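PDB 1YR2: prolyl oligopeptidase, which probably hydrolyses oligopeptides on the carboxyl side of proline, and less readily alanine, as a serine peptidase of the prolyl oligopeptidase family. Local coordinates for residues E50-R62 and K625-H639. Sequence-based numbering, arbitrary orientation.
Sequences EDHFGEKVSDPWR and KEADWRVLRRYSPYH
Trp629 extends its indole from helix 626-633 with CG opposite the backbone N (chi1 -175°), so that it lies against Phe53, whose own chi1 of -57° sets the phenyl ring between Glu626 and the indole. The pair illustrates how a beta hairpin, strands 49-52 and 55-58 joined by a type I' turn, can pack on a helix of the alpha/beta-hydrolase domain more than 560 residues later in the chain. His52 CB and Phe53 CD2 cover one indole face, Arg633 CB the other, and Val57 CG2 meets the edge 3.6 Å from Trp629 CZ2. Phe53 in turn receives Glu626 CA over its ring face, a CH-pi contact of 3.6 Å to the centroid. Were Trp629 replaced by an alanine, Phe53, His52 and Val57 would probably lose their common surface, and a gap would open between hairpin and helix.

Polar groups frame this aromatic cluster. Arg630 NH1 pairs with Glu55 OE2 at 3.0 Å, the oxygen meeting the guanidinium at its edge, while its NH2 bonds to Phe53 O and, weakly, to Glu626. A water joins Glu55 OE1 and Lys56 O to Arg633 NE. Farther along, Arg62 grips Asp59 OD2 side-on, and Lys668 of helix 664-675 forms a salt bridge with Asp59 OD1. Tyr638 OH donates to Asp59 OD1 at 2.6 Å, reaching it on the anti side, 28° out of the carboxylate plane.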
loop_
_atom_site.group_PDB
_atom_site.type_symbol
_atom_site.label_atom_id
_atom_site.label_comp_id
_atom_site.label_asym_id
_atom_site.label_seq_id
_atom_site.Cartn_x
_atom_site.Cartn_y
_atom_site.Cartn_z
ATOM N N GLU A 50 -3.611 32.517 -26.271
ATOM C CA GLU A 50 -4.328 33.278 -25.263
ATOM C C GLU A 50 -3.353 34.094 -24.452
ATOM O O GLU A 50 -2.212 33.667 -24.243
ATOM C CB GLU A 50 -5.027 32.321 -24.302
ATOM C CG GLU A 50 -6.138 31.492 -24.949
ATOM C CD GLU A 50 -6.721 30.459 -23.992
ATOM O OE1 GLU A 50 -6.011 29.930 -23.088
ATOM O OE2 GLU A 50 -7.914 30.171 -24.160
ATOM N N ASP A 51 -3.812 35.243 -23.960
ATOM C CA ASP A 51 -3.021 36.064 -23.047
ATOM C C ASP A 51 -3.236 35.664 -21.588
ATOM O O ASP A 51 -4.344 35.705 -21.104
ATOM C CB ASP A 51 -3.400 37.537 -23.175
ATOM C CG ASP A 51 -3.213 38.083 -24.585
ATOM O OD1 ASP A 51 -2.158 37.844 -25.207
ATOM O OD2 ASP A 51 -4.065 38.802 -25.144
ATOM N N HIS A 52 -2.172 35.345 -20.862
ATOM C CA HIS A 52 -2.278 34.998 -19.472
ATOM C C HIS A 52 -1.182 35.785 -18.759
ATOM O O HIS A 52 -0.014 35.596 -19.016
ATOM C CB HIS A 52 -2.150 33.475 -19.254
ATOM C CG HIS A 52 -3.265 32.660 -19.859
ATOM N ND1 HIS A 52 -4.489 32.506 -19.248
ATOM C CD2 HIS A 52 -3.330 31.930 -20.997
ATOM C CE1 HIS A 52 -5.273 31.755 -19.998
ATOM N NE2 HIS A 52 -4.590 31.381 -21.061
ATOM N N PHE A 53 -1.573 36.732 -17.915
ATOM C CA PHE A 53 -0.644 37.477 -17.066
ATOM C C PHE A 53 0.494 38.143 -17.825
ATOM O O PHE A 53 1.641 38.119 -17.364
ATOM C CB PHE A 53 -0.118 36.527 -15.993
ATOM C CG PHE A 53 -1.217 35.899 -15.157
ATOM C CD1 PHE A 53 -2.008 36.692 -14.331
ATOM C CD2 PHE A 53 -1.473 34.531 -15.219
ATOM C CE1 PHE A 53 -3.028 36.131 -13.561
ATOM C CE2 PHE A 53 -2.485 33.961 -14.443
ATOM C CZ PHE A 53 -3.269 34.767 -13.613
ATOM N N GLY A 54 0.167 38.712 -18.995
ATOM C CA GLY A 54 1.146 39.377 -19.858
ATOM C C GLY A 54 1.963 38.459 -20.767
ATOM O O GLY A 54 2.878 38.908 -21.498
ATOM N N GLU A 55 1.661 37.168 -20.703
ATOM C CA GLU A 55 2.354 36.159 -21.477
ATOM C C GLU A 55 1.413 35.568 -22.557
ATOM O O GLU A 55 0.198 35.609 -22.422
ATOM C CB GLU A 55 2.873 35.058 -20.525
ATOM C CG GLU A 55 4.105 35.481 -19.714
ATOM C CD GLU A 55 4.915 34.297 -19.142
ATOM O OE1 GLU A 55 5.053 33.201 -19.788
ATOM O OE2 GLU A 55 5.441 34.458 -18.008
ATOM N N LYS A 56 1.972 35.040 -23.638
ATOM C CA LYS A 56 1.195 34.328 -24.622
ATOM C C LYS A 56 1.392 32.836 -24.380
ATOM O O LYS A 56 2.538 32.395 -24.162
ATOM C CB LYS A 56 1.630 34.683 -26.039
ATOM C CG LYS A 56 1.744 36.162 -26.346
ATOM C CD LYS A 56 0.403 36.833 -26.332
ATOM C CE LYS A 56 0.378 38.158 -27.136
ATOM N NZ LYS A 56 -1.027 38.426 -27.591
ATOM N N VAL A 57 0.291 32.081 -24.437
ATOM C CA VAL A 57 0.263 30.627 -24.276
ATOM C C VAL A 57 -0.422 30.005 -25.463
ATOM O O VAL A 57 -1.595 30.257 -25.694
ATOM C CB VAL A 57 -0.555 30.212 -23.074
ATOM C CG1 VAL A 57 -0.581 28.663 -22.928
ATOM C CG2 VAL A 57 -0.010 30.847 -21.861
ATOM N N SER A 58 0.308 29.186 -26.213
ATOM C CA SER A 58 -0.251 28.446 -27.312
ATOM C C SER A 58 -0.804 27.095 -26.858
ATOM O O SER A 58 -0.168 26.368 -26.061
ATOM C CB SER A 58 0.832 28.249 -28.366
ATOM O OG SER A 58 0.318 27.516 -29.476
ATOM N N ASP A 59 -1.971 26.728 -27.401
ATOM C CA ASP A 59 -2.640 25.470 -27.059
ATOM C C ASP A 59 -3.354 24.953 -28.289
ATOM O O ASP A 59 -4.575 25.002 -28.389
ATOM C CB ASP A 59 -3.588 25.715 -25.874
ATOM C CG ASP A 59 -4.118 24.448 -25.239
ATOM O OD1 ASP A 59 -3.854 23.339 -25.749
ATOM O OD2 ASP A 59 -4.796 24.495 -24.176
ATOM N N PRO A 60 -2.589 24.493 -29.262
ATOM C CA PRO A 60 -3.150 24.078 -30.551
ATOM C C PRO A 60 -3.932 22.776 -30.565
ATOM O O PRO A 60 -4.569 22.478 -31.595
ATOM C CB PRO A 60 -1.931 23.948 -31.460
ATOM C CG PRO A 60 -0.738 24.047 -30.591
ATOM C CD PRO A 60 -1.120 24.403 -29.222
ATOM N N TRP A 61 -3.862 22.020 -29.482
ATOM C CA TRP A 61 -4.508 20.702 -29.403
ATOM C C TRP A 61 -5.599 20.669 -28.336
ATOM O O TRP A 61 -5.993 19.609 -27.849
ATOM C CB TRP A 61 -3.468 19.602 -29.211
ATOM C CG TRP A 61 -2.538 19.483 -30.409
ATOM C CD1 TRP A 61 -2.841 18.972 -31.623
ATOM C CD2 TRP A 61 -1.180 19.935 -30.488
ATOM N NE1 TRP A 61 -1.744 19.038 -32.456
ATOM C CE2 TRP A 61 -0.713 19.641 -31.779
ATOM C CE3 TRP A 61 -0.330 20.584 -29.604
ATOM C CZ2 TRP A 61 0.582 19.957 -32.205
ATOM C CZ3 TRP A 61 0.942 20.863 -29.996
ATOM C CH2 TRP A 61 1.394 20.559 -31.315
ATOM N N ARG A 62 -6.157 21.831 -28.021
ATOM C CA ARG A 62 -7.236 21.866 -27.056
ATOM C C ARG A 62 -8.407 20.967 -27.472
ATOM O O ARG A 62 -9.116 20.445 -26.624
ATOM C CB ARG A 62 -7.751 23.272 -26.827
ATOM C CG ARG A 62 -8.582 23.337 -25.553
ATOM C CD ARG A 62 -8.820 24.716 -25.011
ATOM N NE ARG A 62 -7.611 25.284 -24.453
ATOM C CZ ARG A 62 -7.554 26.524 -24.055
ATOM N NH1 ARG A 62 -8.641 27.314 -24.124
ATOM N NH2 ARG A 62 -6.416 27.020 -23.587
ATOM N N LYS A 625 -4.398 32.362 -10.130
ATOM C CA LYS A 625 -3.533 33.246 -9.354
ATOM C C LYS A 625 -2.174 33.474 -10.058
ATOM O O LYS A 625 -1.468 32.517 -10.379
ATOM C CB LYS A 625 -3.401 32.688 -7.937
ATOM C CG LYS A 625 -2.353 33.374 -7.144
ATOM C CD LYS A 625 -2.466 33.138 -5.643
ATOM C CE LYS A 625 -1.535 34.162 -4.927
ATOM N NZ LYS A 625 -1.276 33.760 -3.537
ATOM N N GLU A 626 -1.808 34.741 -10.302
ATOM C CA GLU A 626 -0.641 35.027 -11.136
ATOM C C GLU A 626 0.608 34.296 -10.724
ATOM O O GLU A 626 1.219 33.611 -11.535
ATOM C CB GLU A 626 -0.324 36.530 -11.202
ATOM C CG GLU A 626 0.894 36.844 -12.076
ATOM C CD GLU A 626 1.024 38.340 -12.392
ATOM O OE1 GLU A 626 1.021 39.145 -11.474
ATOM O OE2 GLU A 626 1.131 38.697 -13.562
ATOM N N ALA A 627 1.016 34.485 -9.483
ATOM C CA ALA A 627 2.238 33.877 -8.971
ATOM C C ALA A 627 2.221 32.334 -9.077
ATOM O O ALA A 627 3.237 31.717 -9.443
ATOM C CB ALA A 627 2.440 34.282 -7.563
ATOM N N ASP A 628 1.072 31.708 -8.794
ATOM C CA ASP A 628 0.976 30.232 -8.862
ATOM C C ASP A 628 1.046 29.790 -10.336
ATOM O O ASP A 628 1.603 28.759 -10.648
ATOM C CB ASP A 628 -0.339 29.710 -8.297
ATOM C CG ASP A 628 -0.446 29.842 -6.789
ATOM O OD1 ASP A 628 0.397 30.506 -6.188
ATOM O OD2 ASP A 628 -1.380 29.316 -6.140
ATOM N N TRP A 629 0.430 30.566 -11.210
ATOM C CA TRP A 629 0.473 30.324 -12.642
ATOM C C TRP A 629 1.928 30.339 -13.161
ATOM O O TRP A 629 2.304 29.466 -13.961
ATOM C CB TRP A 629 -0.425 31.319 -13.400
ATOM C CG TRP A 629 -0.510 31.032 -14.884
ATOM C CD1 TRP A 629 -1.493 30.358 -15.523
ATOM C CD2 TRP A 629 0.416 31.436 -15.890
ATOM N NE1 TRP A 629 -1.229 30.295 -16.867
ATOM C CE2 TRP A 629 -0.060 30.953 -17.123
ATOM C CE3 TRP A 629 1.608 32.157 -15.878
ATOM C CZ2 TRP A 629 0.610 31.167 -18.327
ATOM C CZ3 TRP A 629 2.301 32.352 -17.087
ATOM C CH2 TRP A 629 1.790 31.843 -18.296
ATOM N N ARG A 630 2.746 31.279 -12.708
ATOM C CA ARG A 630 4.115 31.379 -13.199
ATOM C C ARG A 630 4.934 30.181 -12.753
ATOM O O ARG A 630 5.767 29.673 -13.517
ATOM C CB ARG A 630 4.803 32.661 -12.738
ATOM C CG ARG A 630 4.276 33.906 -13.417
ATOM C CD ARG A 630 5.158 35.130 -13.128
ATOM N NE ARG A 630 4.434 36.350 -13.436
ATOM C CZ ARG A 630 4.149 36.797 -14.662
ATOM N NH1 ARG A 630 4.538 36.168 -15.757
ATOM N NH2 ARG A 630 3.469 37.923 -14.777
ATOM N N VAL A 631 4.691 29.726 -11.529
ATOM C CA VAL A 631 5.362 28.521 -11.023
ATOM C C VAL A 631 4.960 27.322 -11.914
ATOM O O VAL A 631 5.834 26.536 -12.335
ATOM C CB VAL A 631 4.969 28.277 -9.561
ATOM C CG1 VAL A 631 5.226 26.813 -9.101
ATOM C CG2 VAL A 631 5.663 29.236 -8.689
ATOM N N LEU A 632 3.666 27.197 -12.225
ATOM C CA LEU A 632 3.159 26.053 -13.010
ATOM C C LEU A 632 3.691 26.085 -14.454
ATOM O O LEU A 632 4.029 25.039 -15.024
ATOM C CB LEU A 632 1.608 25.993 -13.047
ATOM C CG LEU A 632 0.913 25.630 -11.731
ATOM C CD1 LEU A 632 -0.511 26.106 -11.731
ATOM C CD2 LEU A 632 0.992 24.160 -11.521
ATOM N N ARG A 633 3.748 27.287 -15.023
ATOM C CA ARG A 633 4.183 27.466 -16.420
ATOM C C ARG A 633 5.636 27.019 -16.591
ATOM O O ARG A 633 6.014 26.553 -17.629
ATOM C CB ARG A 633 3.990 28.937 -16.859
ATOM C CG ARG A 633 4.522 29.288 -18.210
ATOM C CD ARG A 633 3.878 28.504 -19.269
ATOM N NE ARG A 633 4.378 28.807 -20.613
ATOM C CZ ARG A 633 5.381 28.156 -21.198
ATOM N NH1 ARG A 633 6.069 27.232 -20.545
ATOM N NH2 ARG A 633 5.735 28.456 -22.456
ATOM N N ARG A 634 6.444 27.130 -15.560
ATOM C CA ARG A 634 7.851 26.737 -15.646
ATOM C C ARG A 634 8.058 25.239 -15.812
ATOM O O ARG A 634 9.084 24.839 -16.310
ATOM C CB ARG A 634 8.627 27.201 -14.401
ATOM C CG ARG A 634 8.870 28.683 -14.383
ATOM C CD ARG A 634 9.238 29.257 -13.006
ATOM N NE ARG A 634 9.215 30.730 -13.042
ATOM C CZ ARG A 634 8.797 31.543 -12.061
ATOM N NH1 ARG A 634 8.353 31.084 -10.883
ATOM N NH2 ARG A 634 8.789 32.850 -12.282
ATOM N N TYR A 635 7.079 24.428 -15.429
ATOM C CA TYR A 635 7.228 22.961 -15.539
ATOM C C TYR A 635 6.125 22.163 -16.211
ATOM O O TYR A 635 6.298 20.948 -16.444
ATOM C CB TYR A 635 7.576 22.362 -14.184
ATOM C CG TYR A 635 6.466 22.335 -13.152
ATOM C CD1 TYR A 635 5.460 21.386 -13.208
ATOM C CD2 TYR A 635 6.446 23.226 -12.087
ATOM C CE1 TYR A 635 4.472 21.307 -12.246
ATOM C CE2 TYR A 635 5.424 23.179 -11.108
ATOM C CZ TYR A 635 4.441 22.211 -11.200
ATOM O OH TYR A 635 3.420 22.085 -10.258
ATOM N N SER A 636 5.001 22.793 -16.554
ATOM C CA SER A 636 3.899 22.102 -17.237
ATOM C C SER A 636 4.441 21.322 -18.429
ATOM O O SER A 636 4.908 21.948 -19.367
ATOM C CB SER A 636 2.905 23.135 -17.734
ATOM O OG SER A 636 1.852 22.544 -18.473
ATOM N N PRO A 637 4.467 19.983 -18.387
ATOM C CA PRO A 637 5.120 19.213 -19.470
ATOM C C PRO A 637 4.640 19.586 -20.901
ATOM O O PRO A 637 5.475 19.701 -21.781
ATOM C CB PRO A 637 4.829 17.764 -19.116
ATOM C CG PRO A 637 4.647 17.806 -17.649
ATOM C CD PRO A 637 3.978 19.134 -17.300
ATOM N N TYR A 638 3.359 19.839 -21.086
ATOM C CA TYR A 638 2.806 20.130 -22.417
ATOM C C TYR A 638 3.350 21.435 -22.976
ATOM O O TYR A 638 3.515 21.550 -24.187
ATOM C CB TYR A 638 1.271 20.159 -22.308
ATOM C CG TYR A 638 0.483 20.644 -23.510
ATOM C CD1 TYR A 638 0.504 19.962 -24.721
ATOM C CD2 TYR A 638 -0.315 21.778 -23.418
ATOM C CE1 TYR A 638 -0.256 20.415 -25.839
ATOM C CE2 TYR A 638 -1.091 22.241 -24.517
ATOM C CZ TYR A 638 -1.059 21.546 -25.712
ATOM O OH TYR A 638 -1.836 21.995 -26.762
ATOM N N HIS A 639 3.659 22.388 -22.107
ATOM C CA HIS A 639 4.073 23.734 -22.520
ATOM C C HIS A 639 5.582 23.876 -22.576
ATOM O O HIS A 639 6.072 24.941 -22.922
ATOM C CB HIS A 639 3.501 24.813 -21.567
ATOM C CG HIS A 639 2.017 24.843 -21.546
ATOM N ND1 HIS A 639 1.291 24.137 -20.618
ATOM C CD2 HIS A 639 1.121 25.443 -22.363
ATOM C CE1 HIS A 639 -0.001 24.308 -20.863
ATOM N NE2 HIS A 639 -0.127 25.086 -21.925
HETATM O O HOH W 1 3.926 31.594 -21.614
HETATM O O HOH W 2 -3.170 24.936 -22.214
#